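Glutamyl-tRNA(Gln) amidotransferase subunit B, mitochondrial (Saccharomyces cerevisiae, PDB 4N0H) is the B subunit of a mitochondrial amidotransferase and carries a catalytic domain of the GatB/GatE family. Local coordinates at residues K189-Q192 / N193-R196. Sequence-based numbering, arbitrary orientation.
Sequences KKYQ and NLVR
Val195 lays its CG1 methyl over one face of the Tyr191 ring, a CH-pi contact between residues four apart on the helix 181-197. Val195 CG1 lies 4.0 Å from the centroid of the Tyr191 ring, displaced toward the rim and nearest CZ. A chi1 of -172° swings the Tyr191 ring beside its own carbonyl carbon, toward the next turn, where the Val195 methyl covers it; Leu194 CD2 approaches obliquely, 4.5 Å from Tyr191 CD1. At the next residue, Arg196 N donates a hydrogen bond to Gln192 O at 3.3 Å. Val195 CG2 and the aliphatic start of the Arg196 side chain crowd the same oxygen, CG2 at 3.2 Å from Gln192 O. Asn193 N, bonded to Lys189 O at 3.2 Å, makes another of the i to i+4 bonds of the alpha-helix, and Asn193 CB rests 3.6 Å from Lys190 O. Beyond the helix, Gln192 NE2 and Arg196 NH1 tie it to the following loop through the carbonyls of Gly203 and Ser202. The buried side packs against helix 65-78 and two strands: Leu194 and Tyr191 meet Leu74, while Tyr191 also touches Ile117 of strand 102-120 and Met210 of strand 210-218.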
ATOM      1  N   LYS B 189       9.776  12.982 -36.606  1.00 43.17           N
ATOM      2  CA  LYS B 189       9.935  12.031 -37.700  1.00 43.15           C
ATOM      3  C   LYS B 189      10.985  10.970 -37.376  1.00 42.69           C
ATOM      4  O   LYS B 189      10.749   9.779 -37.569  1.00 39.98           O
ATOM      5  CB  LYS B 189      10.326  12.769 -38.982  1.00 48.88           C
ATOM      6  CG  LYS B 189      10.237  11.931 -40.243  1.00 54.17           C
ATOM      7  CD  LYS B 189      11.004  12.590 -41.384  1.00 64.69           C
ATOM      8  CE  LYS B 189      10.469  12.161 -42.740  1.00 70.50           C
ATOM      9  NZ  LYS B 189       9.123  12.749 -43.006  1.00 73.40           N
ATOM     10  N   LYS B 190      12.141  11.406 -36.884  1.00 46.19           N
ATOM     11  CA  LYS B 190      13.220  10.475 -36.562  1.00 44.90           C
ATOM     12  C   LYS B 190      12.898   9.644 -35.321  1.00 40.97           C
ATOM     13  O   LYS B 190      13.237   8.462 -35.251  1.00 43.16           O
ATOM     14  CB  LYS B 190      14.554  11.207 -36.375  1.00 47.98           C
ATOM     15  CG  LYS B 190      15.731  10.264 -36.161  1.00 53.78           C
ATOM     16  CD  LYS B 190      17.062  10.999 -36.081  1.00 60.69           C
ATOM     17  CE  LYS B 190      17.345  11.769 -37.355  1.00 66.62           C
ATOM     18  NZ  LYS B 190      18.799  12.057 -37.536  1.00 69.34           N
ATOM     19  N   TYR B 191      12.249  10.262 -34.342  1.00 37.53           N
ATOM     20  CA  TYR B 191      11.869   9.534 -33.136  1.00 38.35           C
ATOM     21  C   TYR B 191      10.880   8.418 -33.467  1.00 39.03           C
ATOM     22  O   TYR B 191      10.980   7.314 -32.928  1.00 36.57           O
ATOM     23  CB  TYR B 191      11.289  10.470 -32.077  1.00 35.92           C
ATOM     24  CG  TYR B 191      11.064   9.786 -30.748  1.00 36.83           C
ATOM     25  CD1 TYR B 191      12.127   9.216 -30.055  1.00 35.13           C
ATOM     26  CD2 TYR B 191       9.796   9.706 -30.185  1.00 36.14           C
ATOM     27  CE1 TYR B 191      11.937   8.586 -28.844  1.00 37.02           C
ATOM     28  CE2 TYR B 191       9.594   9.078 -28.966  1.00 38.81           C
ATOM     29  CZ  TYR B 191      10.672   8.518 -28.302  1.00 36.92           C
ATOM     30  OH  TYR B 191      10.493   7.890 -27.094  1.00 40.05           O
ATOM     31  N   GLN B 192       9.935   8.712 -34.358  1.00 39.22           N
ATOM     32  CA  GLN B 192       8.988   7.715 -34.848  1.00 36.32           C
ATOM     33  C   GLN B 192       9.721   6.541 -35.484  1.00 37.84           C
ATOM     34  O   GLN B 192       9.455   5.383 -35.161  1.00 39.29           O
ATOM     35  CB  GLN B 192       8.036   8.325 -35.879  1.00 37.83           C
ATOM     36  CG  GLN B 192       6.859   9.073 -35.298  1.00 41.96           C
ATOM     37  CD  GLN B 192       5.882   9.517 -36.369  1.00 50.00           C
ATOM     38  OE1 GLN B 192       6.177  10.415 -37.158  1.00 56.55           O
ATOM     39  NE2 GLN B 192       4.717   8.880 -36.413  1.00 47.80           N
ATOM     40  N   ASN B 193      10.637   6.846 -36.399  1.00 36.99           N
ATOM     41  CA  ASN B 193      11.445   5.815 -37.038  1.00 38.78           C
ATOM     42  C   ASN B 193      12.247   4.976 -36.047  1.00 37.94           C
ATOM     43  O   ASN B 193      12.325   3.755 -36.178  1.00 38.33           O
ATOM     44  CB  ASN B 193      12.384   6.436 -38.068  1.00 47.86           C
ATOM     45  CG  ASN B 193      11.806   6.406 -39.457  1.00 60.55           C
ATOM     46  OD1 ASN B 193      10.965   7.234 -39.812  1.00 63.03           O
ATOM     47  ND2 ASN B 193      12.248   5.441 -40.256  1.00 66.62           N
ATOM     48  N   LEU B 194      12.832   5.638 -35.056  1.00 35.59           N
ATOM     49  CA  LEU B 194      13.624   4.954 -34.036  1.00 35.60           C
ATOM     50  C   LEU B 194      12.819   3.919 -33.240  1.00 34.09           C
ATOM     51  O   LEU B 194      13.242   2.770 -33.105  1.00 32.13           O
ATOM     52  CB  LEU B 194      14.256   5.964 -33.073  1.00 34.91           C
ATOM     53  CG  LEU B 194      15.109   5.341 -31.961  1.00 34.73           C
ATOM     54  CD1 LEU B 194      16.377   4.736 -32.546  1.00 33.86           C
ATOM     55  CD2 LEU B 194      15.439   6.357 -30.874  1.00 32.57           C
ATOM     56  N   VAL B 195      11.666   4.317 -32.706  1.00 32.49           N
ATOM     57  CA  VAL B 195      10.891   3.395 -31.873  1.00 32.53           C
ATOM     58  C   VAL B 195      10.396   2.196 -32.683  1.00 36.43           C
ATOM     59  O   VAL B 195      10.323   1.085 -32.166  1.00 37.37           O
ATOM     60  CB  VAL B 195       9.716   4.086 -31.132  1.00 27.16           C
ATOM     61  CG1 VAL B 195      10.232   5.215 -30.251  1.00 28.06           C
ATOM     62  CG2 VAL B 195       8.677   4.601 -32.108  1.00 27.51           C
ATOM     63  N   ARG B 196      10.087   2.421 -33.957  1.00 36.15           N
ATOM     64  CA  ARG B 196       9.669   1.339 -34.845  1.00 39.06           C
ATOM     65  C   ARG B 196      10.848   0.431 -35.178  1.00 37.49           C
ATOM     66  O   ARG B 196      10.710  -0.788 -35.247  1.00 39.13           O
ATOM     67  CB  ARG B 196       9.060   1.904 -36.132  1.00 39.29           C
ATOM     68  CG  ARG B 196       7.779   2.699 -35.921  1.00 40.99           C
ATOM     69  CD  ARG B 196       7.320   3.374 -37.211  1.00 45.41           C
ATOM     70  NE  ARG B 196       7.046   2.402 -38.265  1.00 51.65           N
ATOM     71  CZ  ARG B 196       5.866   1.820 -38.462  1.00 62.38           C
ATOM     72  NH1 ARG B 196       4.836   2.112 -37.677  1.00 64.08           N
ATOM     73  NH2 ARG B 196       5.714   0.943 -39.448  1.00 66.30           N
TER